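Side-chain contacts in uncharacterized protein (Bacteroides ovatus CL02T12C04, PDB 6PTM), which probably hydrolyses carrageenan chains from their ends, acting as an exo-carrageenase of glycoside hydrolase family 42: residues I66-L69 / K70-T73; K178-K182 / E183-Y187; N531-P534 / R535-N538. All coordinates share one frame; numbering follows the deposited sequence.

How the interactions relate
Helices 69-90, 182-185 and 534-549 start at interactions 1, 2 and 3 respectively, and the same task, turning a loop into a helix, is met with different chemistry in each place. Interaction 3 is buried and rests on backbone bonds and apolar packing. Interaction 1, partly buried, adds hydroxyl and carboxylate bonds, whereas interaction 2 carries the most exposed residues and a long salt bridge beside a covered tyrosine. The first touches both others: Glu72 meets Tyr187 of 183-187, and Thr73 packs on Asn538 of 535-538. Interactions 2 and 3 do not touch, their nearest atoms being about 7 Å apart.

Interaction 1 of 3, residues I66-L69 / K70-T73; sequences INTL and KEET
Glu72 leans back over Thr68, and its side chain can be followed from root to tip. CB rests against the carbonyl oxygens of both Thr68 and Leu69. CG, turned opposite the carbonyl carbon and beside the backbone N (chi1 -70°), comes 3.3 Å from Thr68 O, and the extended chain then carries CD across to the threonine hydroxyl. At the tip, Thr68 OG1 donates over 2.6 Å to Glu72 OE2, which accepts on its anti lone pair, the one away from OE1. That same OE2 also forms a salt bridge with Lys62, while OE1 is hydrogen-bonded to the hydroxyl of Tyr187. Cut back to an alanine here, the chain would end at CB, which is likely to strand Thr68 OG1 and the Tyr187 hydroxyl without this carboxylate partner and Lys62 without this counter-charge.

This is the N-terminus of helix 69-90. Thr68 is the N-cap residue, yet its hydroxyl caps no backbone N-H; its carbonyl instead receives Glu72 N at 2.9 Å in a nearly straight bond (169°). Just before it, Asn67 forms an Asx turn, OD1 accepting from Leu69 N at 3.0 Å, and a water links Asn67 O to Lys70 N.

One residue on, Leu69 O is gripped twice by Thr73: by its N and, at 2.9 Å, by its OG1, the two arriving from opposite faces of the carbonyl plane. Leu69 CD1 lies 4.0 Å from the same Thr73 OG1. Glu71 bends at chi2 (83°), bringing OE1 to 3.7 Å from Thr68 CA, while its OE2 forms a salt bridge with Arg145.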
# COMPACT_ATOMS: atom_id res chain seq x y z
N ILE A 66 31.01 17.61 2.27
CA ILE A 66 30.08 16.54 2.73
C ILE A 66 28.64 16.93 2.33
O ILE A 66 28.24 18.07 2.60
CB ILE A 66 30.24 16.31 4.25
CG1 ILE A 66 31.62 15.73 4.58
CG2 ILE A 66 29.13 15.39 4.78
CD1 ILE A 66 31.99 15.78 6.05
N ASN A 67 27.88 15.99 1.77
CA ASN A 67 26.42 16.16 1.54
C ASN A 67 25.69 16.11 2.89
O ASN A 67 25.48 14.98 3.44
CB ASN A 67 25.86 15.06 0.61
CG ASN A 67 24.43 15.33 0.21
OD1 ASN A 67 23.75 16.11 0.89
ND2 ASN A 67 23.95 14.71 -0.86
N THR A 68 25.25 17.27 3.40
CA THR A 68 24.61 17.40 4.73
C THR A 68 23.08 17.39 4.59
O THR A 68 22.40 17.89 5.51
CB THR A 68 25.02 18.69 5.46
OG1 THR A 68 24.85 19.79 4.58
CG2 THR A 68 26.45 18.66 5.93
N LEU A 69 22.52 16.85 3.51
CA LEU A 69 21.04 16.82 3.33
C LEU A 69 20.37 16.21 4.58
O LEU A 69 19.37 16.78 5.06
CB LEU A 69 20.67 16.04 2.06
CG LEU A 69 19.18 15.84 1.82
CD1 LEU A 69 18.45 17.19 1.66
CD2 LEU A 69 18.98 14.98 0.58
N LYS A 70 20.89 15.11 5.09
CA LYS A 70 20.23 14.37 6.20
C LYS A 70 20.13 15.30 7.42
O LYS A 70 19.04 15.47 7.92
CB LYS A 70 21.04 13.11 6.45
CG LYS A 70 20.49 12.20 7.53
CD LYS A 70 21.27 10.91 7.60
CE LYS A 70 20.81 10.07 8.77
NZ LYS A 70 21.43 8.73 8.74
N GLU A 71 21.24 15.92 7.82
CA GLU A 71 21.32 16.80 9.02
C GLU A 71 20.50 18.08 8.78
O GLU A 71 19.83 18.54 9.74
CB GLU A 71 22.77 17.06 9.39
CG GLU A 71 23.48 15.84 9.96
CD GLU A 71 24.01 14.90 8.89
OE1 GLU A 71 24.10 15.33 7.71
OE2 GLU A 71 24.34 13.74 9.24
N GLU A 72 20.52 18.63 7.58
CA GLU A 72 19.67 19.81 7.25
C GLU A 72 18.19 19.46 7.39
O GLU A 72 17.39 20.34 7.81
CB GLU A 72 19.91 20.30 5.84
CG GLU A 72 21.26 20.96 5.66
CD GLU A 72 21.53 21.23 4.19
OE1 GLU A 72 20.60 21.66 3.52
OE2 GLU A 72 22.61 20.89 3.71
N THR A 73 17.81 18.24 7.03
CA THR A 73 16.41 17.76 7.16
C THR A 73 16.06 17.70 8.64
O THR A 73 14.98 18.19 9.03
CB THR A 73 16.20 16.41 6.45
OG1 THR A 73 16.47 16.61 5.06
CG2 THR A 73 14.80 15.88 6.66
O HOH W 1 22.83 13.55 3.69

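Interaction 2 of 3, residues K178-K182 / E183-Y187; sequences KPRIK and EYIEY
Apolar contacts centre on the Tyr184 ring. Ile181 lies alongside it, and its CD1 sits almost on the ring normal, 3.9 Å from the centroid, in a CH-pi contact. Ile181 CG1 takes the position between backbone N and carbonyl carbon (chi1 62°), from which it reaches over the same ring. Pro179 meets the ring edge: its CG lies in the ring plane, and its CD is 3.8 Å from Tyr184 CD2.

Among the polar contacts, Lys178 NZ donates to Tyr184 O at 3.0 Å, from well above the carbonyl plane. The ammonium also bonds His188 O and Gly189 O and forms a salt bridge with Asp174, so several acceptors fix it. Arg180 NH1, hydrogen-bonded to Asn190 OD1, abuts Ile185 CG2 at 3.6 Å. At the outer surface a long salt bridge, 3.6 Å, joins Lys182 NZ to Glu186 OE2; the other oxygen of Glu186 pairs with Arg76.

Backbone bonds complete the account. Ile181 O accepts Tyr184 N at 2.9 Å, and Lys182 O takes both Ile185 N and Glu186 N. An inverse gamma turn centred on Arg180 runs into the N-cap Ile181, and the arrangement is a short helix start following strand 168-175.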
# COMPACT_ATOMS: atom_id res chain seq x y z
N LYS A 178 -0.24 19.09 4.35
CA LYS A 178 0.93 19.92 4.74
C LYS A 178 0.84 21.27 4.03
O LYS A 178 0.69 21.33 2.80
CB LYS A 178 2.27 19.29 4.35
CG LYS A 178 3.51 20.02 4.85
CD LYS A 178 4.77 19.44 4.28
CE LYS A 178 4.89 19.75 2.79
NZ LYS A 178 6.03 19.02 2.19
N PRO A 179 0.94 22.40 4.76
CA PRO A 179 0.94 23.70 4.09
C PRO A 179 2.08 23.77 3.07
O PRO A 179 3.19 23.35 3.38
CB PRO A 179 1.12 24.70 5.24
CG PRO A 179 0.55 23.94 6.43
CD PRO A 179 0.99 22.50 6.22
N ARG A 180 1.78 24.27 1.87
CA ARG A 180 2.72 24.30 0.72
C ARG A 180 3.51 25.61 0.82
O ARG A 180 3.26 26.51 0.03
CB ARG A 180 1.91 24.15 -0.57
CG ARG A 180 1.09 22.86 -0.62
CD ARG A 180 1.85 21.74 -1.29
NE ARG A 180 2.29 22.16 -2.62
CZ ARG A 180 3.47 21.89 -3.18
NH1 ARG A 180 4.38 21.16 -2.55
NH2 ARG A 180 3.73 22.37 -4.38
N ILE A 181 4.36 25.72 1.82
CA ILE A 181 5.19 26.93 2.04
C ILE A 181 6.67 26.54 1.93
O ILE A 181 7.03 25.37 2.21
CB ILE A 181 4.84 27.60 3.38
CG1 ILE A 181 5.13 26.68 4.57
CG2 ILE A 181 3.39 28.09 3.38
CD1 ILE A 181 5.27 27.41 5.86
N LYS A 182 7.51 27.49 1.54
CA LYS A 182 8.96 27.26 1.36
C LYS A 182 9.53 26.43 2.53
O LYS A 182 10.27 25.43 2.24
CB LYS A 182 9.69 28.59 1.16
CG LYS A 182 11.07 28.39 0.53
CD LYS A 182 11.38 29.34 -0.63
CE LYS A 182 12.11 30.59 -0.18
NZ LYS A 182 13.38 30.24 0.49
N GLU A 183 9.25 26.81 3.79
CA GLU A 183 9.83 26.20 5.02
C GLU A 183 9.57 24.68 5.03
O GLU A 183 10.45 23.94 5.50
CB GLU A 183 9.32 26.89 6.30
CG GLU A 183 10.21 26.68 7.54
CD GLU A 183 9.69 26.99 8.95
OE1 GLU A 183 8.46 27.32 9.10
OE2 GLU A 183 10.51 26.91 9.95
N TYR A 184 8.43 24.22 4.48
CA TYR A 184 7.94 22.82 4.55
C TYR A 184 8.25 22.03 3.26
O TYR A 184 8.18 20.80 3.32
CB TYR A 184 6.44 22.80 4.87
CG TYR A 184 6.02 23.38 6.21
CD1 TYR A 184 6.93 23.78 7.18
CD2 TYR A 184 4.67 23.51 6.53
CE1 TYR A 184 6.52 24.33 8.39
CE2 TYR A 184 4.24 24.05 7.73
CZ TYR A 184 5.17 24.48 8.67
OH TYR A 184 4.76 24.99 9.86
N ILE A 185 8.57 22.68 2.14
CA ILE A 185 8.77 21.97 0.83
C ILE A 185 10.27 21.85 0.52
O ILE A 185 10.59 21.12 -0.44
CB ILE A 185 7.97 22.62 -0.32
CG1 ILE A 185 8.47 24.04 -0.62
CG2 ILE A 185 6.48 22.57 -0.04
CD1 ILE A 185 7.85 24.67 -1.84
N GLU A 186 11.16 22.53 1.25
CA GLU A 186 12.63 22.41 1.06
C GLU A 186 13.08 20.99 1.40
O GLU A 186 13.81 20.41 0.58
CB GLU A 186 13.39 23.43 1.89
CG GLU A 186 13.44 24.75 1.19
CD GLU A 186 14.12 25.87 1.95
OE1 GLU A 186 14.46 25.67 3.13
OE2 GLU A 186 14.33 26.92 1.32
N TYR A 187 12.64 20.43 2.52
CA TYR A 187 13.13 19.10 2.95
C TYR A 187 12.02 18.05 3.09
O TYR A 187 12.38 16.86 3.13
CB TYR A 187 13.92 19.25 4.25
CG TYR A 187 15.09 20.18 4.10
CD1 TYR A 187 16.27 19.74 3.53
CD2 TYR A 187 15.02 21.51 4.48
CE1 TYR A 187 17.36 20.58 3.36
CE2 TYR A 187 16.10 22.35 4.36
CZ TYR A 187 17.28 21.89 3.79
OH TYR A 187 18.37 22.70 3.63

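Interaction 3 of 3, residues N531-P534 / R535-N538; sequences NHQP and RIVN
Gln533 O is held by two backbone donors of the first helical turn. Val537 N binds it at 3.2 Å with an N-H...O angle of 174°. Ile536 N adds a weak bond to the same oxygen, bent to 124°. One residue later, Pro534 O accepts Asn538 N at 3.2 Å. Gln533 is thus the N-cap of helix 534-549, and Pro534 the first helical residue, a place that suits proline because its ring nitrogen has no hydrogen to give.

The side-chain contact is carried by Gln533 and Ile536, which run alongside each other and point the same way. Gln533 CG stands opposite its carbonyl carbon (chi1 -58°), and the chain continues extended, laying its aliphatic part and amide along the isoleucine. Ile536 CG1 is equally 3.7 Å from Gln533 CB and from Gln533 OE1. CG2 of the isoleucine lies a little farther from that oxygen, at 4.0 Å. The amide nitrogen turns to Leu482, whose carbonyl NE2 bonds, and Gln484 touches both side chains. Val537 CG2 packs 3.8 Å from Gln533 O, beside the Val537 N bond to the same oxygen.

Neighbouring elements pack around it: Pro534 on Phe81, Asn538 on Thr73 and Thr77 of helix 69-90, while Arg535 forms a salt bridge with Glu123 of helix 109-139. Backbone bonds take up the carbonyls of Gln533 and Pro534, whereas the Gln533 amide nitrogen and Arg535 find partners elsewhere in the chain, so side-chain packing across this buried helix start is mainly van der Waals contact.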
# COMPACT_ATOMS: atom_id res chain seq x y z
N ASN A 531 2.16 14.71 14.14
CA ASN A 531 2.03 16.17 14.42
C ASN A 531 2.64 16.50 15.80
O ASN A 531 2.86 17.72 16.07
CB ASN A 531 0.59 16.62 14.29
CG ASN A 531 0.09 16.46 12.87
OD1 ASN A 531 0.36 17.32 12.01
ND2 ASN A 531 -0.70 15.42 12.65
N HIS A 532 2.91 15.49 16.63
CA HIS A 532 3.55 15.62 17.97
C HIS A 532 4.88 14.86 18.06
O HIS A 532 5.37 14.64 19.21
CB HIS A 532 2.58 15.12 19.06
CG HIS A 532 1.34 15.94 19.13
ND1 HIS A 532 0.16 15.48 19.68
CD2 HIS A 532 1.11 17.23 18.77
CE1 HIS A 532 -0.74 16.45 19.63
NE2 HIS A 532 -0.18 17.53 19.07
N GLN A 533 5.49 14.46 16.94
CA GLN A 533 6.64 13.51 16.99
C GLN A 533 7.75 13.94 16.03
O GLN A 533 7.87 13.43 14.91
CB GLN A 533 6.19 12.09 16.65
CG GLN A 533 5.11 11.55 17.55
CD GLN A 533 4.47 10.31 16.97
OE1 GLN A 533 4.25 10.23 15.75
NE2 GLN A 533 4.18 9.34 17.84
N PRO A 534 8.64 14.86 16.48
CA PRO A 534 9.72 15.37 15.64
C PRO A 534 10.61 14.27 15.03
O PRO A 534 11.00 14.44 13.93
CB PRO A 534 10.54 16.28 16.57
CG PRO A 534 9.55 16.65 17.67
CD PRO A 534 8.66 15.43 17.84
N ARG A 535 10.87 13.19 15.76
CA ARG A 535 11.81 12.14 15.31
C ARG A 535 11.11 11.24 14.28
O ARG A 535 11.82 10.78 13.35
CB ARG A 535 12.43 11.39 16.48
CG ARG A 535 13.55 12.16 17.17
CD ARG A 535 14.46 11.29 17.98
NE ARG A 535 13.79 10.71 19.11
CZ ARG A 535 14.33 9.80 19.92
NH1 ARG A 535 13.62 9.28 20.90
NH2 ARG A 535 15.55 9.35 19.70
N ILE A 536 9.79 11.07 14.34
CA ILE A 536 9.04 10.29 13.30
C ILE A 536 9.01 11.08 11.98
O ILE A 536 9.29 10.50 10.93
CB ILE A 536 7.63 9.93 13.82
CG1 ILE A 536 7.69 9.11 15.11
CG2 ILE A 536 6.80 9.20 12.78
CD1 ILE A 536 8.28 7.74 14.92
N VAL A 537 8.62 12.34 12.02
CA VAL A 537 8.59 13.19 10.80
C VAL A 537 9.97 13.15 10.14
O VAL A 537 10.07 12.95 8.91
CB VAL A 537 8.13 14.62 11.17
CG1 VAL A 537 8.37 15.62 10.07
CG2 VAL A 537 6.66 14.59 11.54
N ASN A 538 11.03 13.34 10.92
CA ASN A 538 12.41 13.38 10.36
C ASN A 538 12.75 11.99 9.80
O ASN A 538 13.33 11.94 8.71
CB ASN A 538 13.43 13.88 11.38
CG ASN A 538 14.84 13.74 10.86
OD1 ASN A 538 15.23 14.41 9.89
ND2 ASN A 538 15.57 12.82 11.45